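Local coordinates for ethylbenzene dehydrogenase alpha-subunit (Aromatoleum aromaticum, PDB 2IVF), which belongs to the molybdopterin oxidoreductase family and holds a molybdenum atom, two pterin guanine dinucleotide cofactors and an iron/sulfur cluster, at residues K930-L935 and T965-R970; A618-D623 and N896-C901. All blocks are in the same frame, centred on the assembly; numbering follows the deposited sequence.

Contact 1: residues K930-L935 and T965-R970. With MD1 (phosphoric acid 4-(2-amino-4-oxo-3,4,5,6,-tetrahydro-pteridin-6-yl)-2-hydroxy-3,4-dimercapto-but-3-en-yl ester guanylate ester), chain N.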
loop_
_atom_site.group_PDB
_atom_site.type_symbol
_atom_site.label_atom_id
_atom_site.label_comp_id
_atom_site.label_asym_id
_atom_site.label_seq_id
_atom_site.Cartn_x
_atom_site.Cartn_y
_atom_site.Cartn_z
ATOM N N LYS A 930 19.561 0.150 11.151
ATOM C CA LYS A 930 19.295 1.476 11.677
ATOM C C LYS A 930 18.242 2.113 10.748
ATOM O O LYS A 930 18.577 2.616 9.682
ATOM C CB LYS A 930 20.563 2.258 11.693
ATOM C CG LYS A 930 21.563 1.743 12.776
ATOM C CD LYS A 930 22.960 2.199 12.545
ATOM C CE LYS A 930 23.168 3.681 12.651
ATOM N NZ LYS A 930 24.641 3.992 12.626
ATOM N N PRO A 931 16.982 2.159 11.195
ATOM C CA PRO A 931 15.982 2.718 10.321
ATOM C C PRO A 931 16.012 4.228 10.367
ATOM O O PRO A 931 16.622 4.811 11.242
ATOM C CB PRO A 931 14.680 2.172 10.903
ATOM C CG PRO A 931 14.972 2.226 12.366
ATOM C CD PRO A 931 16.410 1.810 12.511
ATOM N N TYR A 932 15.336 4.897 9.443
ATOM C CA TYR A 932 15.299 6.348 9.522
ATOM C C TYR A 932 14.750 6.810 10.870
ATOM O O TYR A 932 15.144 7.860 11.397
ATOM C CB TYR A 932 14.504 6.928 8.360
ATOM C CG TYR A 932 13.130 7.449 8.594
ATOM C CD1 TYR A 932 11.992 6.612 8.505
ATOM C CD2 TYR A 932 12.934 8.814 8.726
ATOM C CE1 TYR A 932 10.700 7.129 8.630
ATOM C CE2 TYR A 932 11.657 9.352 8.857
ATOM C CZ TYR A 932 10.538 8.515 8.810
ATOM O OH TYR A 932 9.307 9.091 8.945
ATOM N N ASP A 933 13.891 5.992 11.452
ATOM C CA ASP A 933 13.283 6.320 12.758
ATOM C C ASP A 933 14.285 6.533 13.882
ATOM O O ASP A 933 13.952 7.193 14.892
ATOM C CB ASP A 933 12.248 5.256 13.143
ATOM C CG ASP A 933 11.355 4.923 12.011
ATOM O OD1 ASP A 933 11.807 4.185 11.119
ATOM O OD2 ASP A 933 10.194 5.391 11.984
ATOM N N ILE A 934 15.496 5.985 13.729
ATOM C CA ILE A 934 16.499 6.084 14.757
ATOM C C ILE A 934 16.757 7.553 15.085
ATOM O O ILE A 934 17.098 7.881 16.226
ATOM C CB ILE A 934 17.822 5.365 14.377
ATOM C CG1 ILE A 934 18.730 5.164 15.590
ATOM C CG2 ILE A 934 18.663 6.165 13.303
ATOM C CD1 ILE A 934 19.869 4.237 15.307
ATOM N N LEU A 935 16.590 8.440 14.117
ATOM C CA LEU A 935 16.959 9.864 14.339
ATOM C C LEU A 935 15.783 10.799 14.667
ATOM O O LEU A 935 15.955 12.019 14.707
ATOM C CB LEU A 935 17.790 10.405 13.166
ATOM C CG LEU A 935 17.339 10.083 11.741
ATOM C CD1 LEU A 935 16.092 10.897 11.463
ATOM C CD2 LEU A 935 18.434 10.399 10.792
ATOM N N THR A 965 6.382 12.993 17.388
ATOM C CA THR A 965 6.512 14.242 16.636
ATOM C C THR A 965 7.664 14.206 15.646
ATOM O O THR A 965 8.526 15.078 15.632
ATOM C CB THR A 965 6.723 15.389 17.603
ATOM O OG1 THR A 965 7.897 15.137 18.387
ATOM C CG2 THR A 965 5.477 15.499 18.556
ATOM N N ASP A 966 7.640 13.214 14.789
ATOM C CA ASP A 966 8.718 12.982 13.853
ATOM C C ASP A 966 8.669 13.807 12.545
ATOM O O ASP A 966 9.655 13.867 11.806
ATOM C CB ASP A 966 8.789 11.496 13.492
ATOM C CG ASP A 966 7.574 11.021 12.785
ATOM O OD1 ASP A 966 7.369 11.406 11.596
ATOM O OD2 ASP A 966 6.871 10.175 13.363
ATOM N N ARG A 967 7.521 14.411 12.239
ATOM C CA ARG A 967 7.355 15.076 10.988
ATOM C C ARG A 967 8.023 16.446 11.097
ATOM O O ARG A 967 7.630 17.298 11.939
ATOM C CB ARG A 967 5.857 15.205 10.657
ATOM C CG ARG A 967 5.080 13.906 10.564
ATOM C CD ARG A 967 5.439 13.167 9.249
ATOM N NE ARG A 967 4.510 12.105 8.899
ATOM C CZ ARG A 967 4.672 10.811 9.146
ATOM N NH1 ARG A 967 5.744 10.351 9.764
ATOM N NH2 ARG A 967 3.747 9.957 8.745
ATOM N N GLY A 968 9.075 16.646 10.297
ATOM C CA GLY A 968 9.780 17.897 10.279
ATOM C C GLY A 968 11.059 17.872 11.087
ATOM O O GLY A 968 11.724 18.883 11.230
ATOM N N VAL A 969 11.406 16.705 11.635
ATOM C CA VAL A 969 12.690 16.553 12.277
ATOM C C VAL A 969 13.781 16.954 11.281
ATOM O O VAL A 969 13.649 16.768 10.051
ATOM C CB VAL A 969 12.873 15.145 12.827
ATOM C CG1 VAL A 969 14.381 14.849 13.204
ATOM C CG2 VAL A 969 11.958 14.984 14.079
ATOM N N ARG A 970 14.837 17.532 11.809
ATOM C CA ARG A 970 15.922 17.978 10.992
ATOM C C ARG A 970 16.900 16.858 10.698
ATOM O O ARG A 970 17.354 16.159 11.601
ATOM C CB ARG A 970 16.679 19.101 11.695
ATOM C CG ARG A 970 15.847 20.356 11.935
ATOM C CD ARG A 970 15.096 20.830 10.699
ATOM N NE ARG A 970 14.436 22.133 10.844
ATOM C CZ ARG A 970 15.014 23.321 10.573
ATOM N NH1 ARG A 970 16.272 23.431 10.155
ATOM N NH2 ARG A 970 14.330 24.451 10.716
HETATM P PB MD1 N . 3.306 -1.428 14.468
HETATM O O3B MD1 N . 3.493 -2.086 13.042
HETATM O O1B MD1 N . 1.944 -1.789 14.939
HETATM O O2B MD1 N . 4.507 -1.560 15.323
HETATM O O3A MD1 N . 3.265 0.111 14.087
HETATM C C10 MD1 N . 2.040 0.807 13.766
HETATM C C11 MD1 N . 2.508 2.176 13.299
HETATM O O11 MD1 N . 2.971 1.934 11.927
HETATM C C12 MD1 N . 1.350 3.135 13.249
HETATM S S12 MD1 N . -0.273 2.595 13.276
HETATM C C13 MD1 N . 1.550 4.485 13.108
HETATM S S13 MD1 N . 0.273 5.582 12.993
HETATM C C14 MD1 N . 2.901 5.092 13.072
HETATM N N15 MD1 N . 3.293 5.816 11.911
HETATM C C16 MD1 N . 4.571 6.290 11.764
HETATM C C15 MD1 N . 4.830 7.085 10.663
HETATM O O14 MD1 N . 3.928 7.375 9.832
HETATM N N17 MD1 N . 6.128 7.458 10.523
HETATM C C17 MD1 N . 7.099 7.122 11.467
HETATM N N16 MD1 N . 8.328 7.564 11.240
HETATM N N18 MD1 N . 6.798 6.386 12.550
HETATM C C20 MD1 N . 5.556 5.980 12.704
HETATM N N8 MD1 N . 5.234 5.280 13.823
HETATM C C7 MD1 N . 3.943 4.707 14.093
HETATM P PA MD1 N . 4.428 -3.275 12.492
HETATM O O1A MD1 N . 3.726 -3.782 11.274
HETATM O O2A MD1 N . 5.792 -2.731 12.310
HETATM O "O5'" MD1 N . 4.458 -4.383 13.617
HETATM C "C5'" MD1 N . 3.259 -5.127 13.803
HETATM C "C4'" MD1 N . 3.566 -6.568 13.804
HETATM O "O4'" MD1 N . 2.283 -7.183 13.826
HETATM C "C1'" MD1 N . 2.476 -8.427 13.151
HETATM N N9 MD1 N . 1.236 -9.062 12.684
HETATM C C4 MD1 N . 0.691 -10.111 13.281
HETATM N N3 MD1 N . 1.093 -10.780 14.388
HETATM C C2 MD1 N . 0.384 -11.816 14.837
HETATM N N2 MD1 N . 0.770 -12.485 15.957
HETATM N N1 MD1 N . -0.707 -12.228 14.098
HETATM C C6 MD1 N . -1.167 -11.597 12.967
HETATM O O6 MD1 N . -2.194 -12.004 12.423
HETATM C C5 MD1 N . -0.442 -10.476 12.535
HETATM N N7 MD1 N . -0.537 -9.637 11.509
HETATM C C8 MD1 N . 0.481 -8.778 11.619
HETATM C "C2'" MD1 N . 3.354 -8.083 11.952
HETATM O "O2'" MD1 N . 4.107 -9.210 11.441
HETATM C "C3'" MD1 N . 4.233 -6.937 12.474
HETATM O "O3'" MD1 N . 5.600 -7.365 12.712
HETATM O O HOH W 1 9.084 11.739 9.626
#
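Leu-935 comes closest to Val-969, yet their CA atoms stay 8.2 Å apart and no hydrogen bond joins the two backbones; residues 932-934 form a 3-10 turn on one side, and a type II beta turn runs from Asp-966 to Val-969 on the other. Direct contact is slight: CG1 of Val-969, anti to the backbone N, reaches the carbonyl O of Leu-935 at 3.6 Å. What unites the segments is the pterin end of MD1. Its exocyclic amino group N16 donates an almost straight bond to OH of Tyr-932 (2.9 Å, 167°) and a weak, more bent one to OD2 of Asp-933. From the other segment, NH2 of Arg-967 gives its hydrogen to the pterin carbonyl O14 (2.8 Å, 160°), which lies at the edge of the guanidinium and in its plane. A bend at chi2 (-74°) folds the arginine chain back toward the pterin, although its CB sets out away from segment 930-935. NH1 meanwhile forms a salt bridge with OD1 of Asp-966 at 2.7 Å, entering on the syn side of that oxygen. A water donates to Tyr-932 OH (2.7 Å) and lies 2.6 Å from Asp-966 OD1, bridging the two segments. Arg-615 pairs with Asp-966 OD2, Ser-447 with NE of Arg-967, and NH2 of Arg-967 also makes a salt bridge to O2B of MGD. Tyr-932, Asp-933, Asp-966 and Arg-967 are thus part of the MD1 pocket, at its pterin end, with the arginine touching both cofactors.

Contact 2: residues A618-D623 and N896-C901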
loop_
_atom_site.group_PDB
_atom_site.type_symbol
_atom_site.label_atom_id
_atom_site.label_comp_id
_atom_site.label_asym_id
_atom_site.label_seq_id
_atom_site.Cartn_x
_atom_site.Cartn_y
_atom_site.Cartn_z
ATOM N N ALA A 618 15.133 2.382 17.932
ATOM C CA ALA A 618 16.228 1.521 17.432
ATOM C C ALA A 618 17.537 1.719 18.197
ATOM O O ALA A 618 18.378 0.826 18.243
ATOM C CB ALA A 618 16.421 1.682 15.878
ATOM N N LYS A 619 17.702 2.876 18.827
ATOM C CA LYS A 619 18.835 3.138 19.684
ATOM C C LYS A 619 18.430 2.929 21.130
ATOM O O LYS A 619 19.183 2.326 21.894
ATOM C CB LYS A 619 19.299 4.582 19.510
ATOM C CG LYS A 619 20.480 5.021 20.412
ATOM C CD LYS A 619 21.764 4.280 20.042
ATOM C CE LYS A 619 23.025 4.908 20.705
ATOM N NZ LYS A 619 24.091 3.861 20.816
ATOM N N MET A 620 17.281 3.471 21.537
ATOM C CA MET A 620 16.989 3.563 22.992
ATOM C C MET A 620 16.576 2.191 23.512
ATOM O O MET A 620 16.866 1.825 24.650
ATOM C CB MET A 620 15.885 4.578 23.273
ATOM C CG MET A 620 16.238 6.049 22.842
ATOM S SD MET A 620 17.886 6.561 23.383
ATOM C CE MET A 620 17.527 7.038 25.089
ATOM N N PHE A 621 15.902 1.425 22.679
ATOM C CA PHE A 621 15.481 0.101 23.128
ATOM C C PHE A 621 16.687 -0.831 23.409
ATOM O O PHE A 621 16.838 -1.294 24.557
ATOM C CB PHE A 621 14.385 -0.492 22.233
ATOM C CG PHE A 621 12.985 -0.115 22.688
ATOM C CD1 PHE A 621 12.652 1.210 22.970
ATOM C CD2 PHE A 621 12.007 -1.065 22.859
ATOM C CE1 PHE A 621 11.366 1.559 23.374
ATOM C CE2 PHE A 621 10.738 -0.707 23.295
ATOM C CZ PHE A 621 10.419 0.589 23.535
ATOM N N PRO A 622 17.538 -1.111 22.394
ATOM C CA PRO A 622 18.732 -1.954 22.655
ATOM C C PRO A 622 19.626 -1.370 23.716
ATOM O O PRO A 622 20.109 -2.103 24.581
ATOM C CB PRO A 622 19.438 -2.029 21.279
ATOM C CG PRO A 622 18.368 -1.812 20.305
ATOM C CD PRO A 622 17.446 -0.762 20.970
ATOM N N ASP A 623 19.826 -0.060 23.710
ATOM C CA ASP A 623 20.824 0.522 24.619
ATOM C C ASP A 623 20.377 0.677 26.063
ATOM O O ASP A 623 21.204 0.619 26.975
ATOM C CB ASP A 623 21.291 1.883 24.130
ATOM C CG ASP A 623 22.263 1.789 22.971
ATOM O OD1 ASP A 623 22.465 0.679 22.423
ATOM O OD2 ASP A 623 22.815 2.856 22.606
ATOM N N ASN A 896 21.585 13.431 11.906
ATOM C CA ASN A 896 21.444 14.662 12.628
ATOM C C ASN A 896 22.269 14.562 13.881
ATOM O O ASN A 896 23.184 13.731 13.935
ATOM C CB ASN A 896 19.979 14.998 12.883
ATOM C CG ASN A 896 19.211 13.935 13.684
ATOM O OD1 ASN A 896 19.775 13.104 14.375
ATOM N ND2 ASN A 896 17.901 13.982 13.584
ATOM N N ASP A 897 22.002 15.407 14.859
ATOM C CA ASP A 897 22.818 15.406 16.056
ATOM C C ASP A 897 22.683 14.144 16.897
ATOM O O ASP A 897 23.511 13.897 17.770
ATOM C CB ASP A 897 22.559 16.674 16.886
ATOM C CG ASP A 897 23.141 17.915 16.242
ATOM O OD1 ASP A 897 23.793 17.783 15.158
ATOM O OD2 ASP A 897 22.897 19.033 16.776
ATOM N N PHE A 898 21.691 13.323 16.615
ATOM C CA PHE A 898 21.422 12.149 17.419
ATOM C C PHE A 898 21.900 10.845 16.811
ATOM O O PHE A 898 22.472 10.039 17.515
ATOM C CB PHE A 898 19.939 12.052 17.731
ATOM C CG PHE A 898 19.608 10.905 18.593
ATOM C CD1 PHE A 898 19.897 10.921 19.942
ATOM C CD2 PHE A 898 19.017 9.772 18.050
ATOM C CE1 PHE A 898 19.592 9.824 20.755
ATOM C CE2 PHE A 898 18.707 8.662 18.857
ATOM C CZ PHE A 898 18.998 8.687 20.206
ATOM N N ALA A 899 21.671 10.635 15.517
ATOM C CA ALA A 899 22.009 9.353 14.909
ATOM C C ALA A 899 22.023 9.473 13.402
ATOM O O ALA A 899 21.920 10.558 12.865
ATOM C CB ALA A 899 21.000 8.270 15.357
ATOM N N ASP A 900 22.206 8.347 12.736
ATOM C CA ASP A 900 22.285 8.332 11.284
ATOM C C ASP A 900 21.781 7.034 10.731
ATOM O O ASP A 900 21.693 6.039 11.449
ATOM C CB ASP A 900 23.719 8.537 10.808
ATOM C CG ASP A 900 24.643 7.353 11.156
ATOM O OD1 ASP A 900 24.786 7.026 12.357
ATOM O OD2 ASP A 900 25.229 6.751 10.226
ATOM N N CYS A 901 21.499 7.036 9.433
ATOM C CA CYS A 901 21.101 5.821 8.764
ATOM C C CYS A 901 21.480 5.935 7.307
ATOM O O CYS A 901 21.877 7.007 6.862
ATOM C CB CYS A 901 19.631 5.616 8.914
ATOM S SG CYS A 901 18.625 6.854 8.059
#
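The ring of Phe-898 reaches helix 617-625 with its far end, where CZ meets Met-620 SD and Lys-619 CG, each at 4.0 Å. The sulfur lies beside the ring rather than over it, 5.3 Å from the centroid and 82° off the normal, which makes this an edge-on Met-aromatic contact. Two successive bends in the methionine chain, at chi2 (-47°) and chi3 (-82°), curl it so that the thioether arrives at the ring although its CB does not head that way. Lys-619 lends only its aliphatic root: CB and CG approach CE2 and CZ obliquely, and the chain then bends at chi2, taking the ammonium end away from the phenyl group. Phe-898 itself extends with CG anti to the backbone N, throwing the ring clear of its loop. That loop is shaped by Asn-896, whose OD1 accepts the backbone N of Phe-898 at 3.0 Å from above the carbonyl plane, and more weakly that of Ala-899. Leu-559 of helix 557-560 also packs on Phe-898. An Asx turn thus presents an aromatic side chain from the hairpin between strands 891-895 and 900-908 of the dinucleotide-binding domain to a helix of the molybdopterin oxidoreductase region.

Contact 1 is wholly buried and largely polar, built round a cofactor, a water and an ion pair; contact 2 is partly exposed, apolar, and has no hydrogen bond across it. Their centres lie 10 Å apart, and both reach the same six-stranded sheet, through strands 969-975 and 900-908. Asn-896 joins them: its ND2 probably donates to the carbonyl oxygens of Leu-935 and Arg-970, one from each segment of contact 1. The carbonyl O of Ile-934 also packs against the Phe-898 ring, and Lys-930 pairs with Asp-900. Polar cofactor contacts thus lie inside, and apolar packing of a helix on a hairpin loop lies farther out.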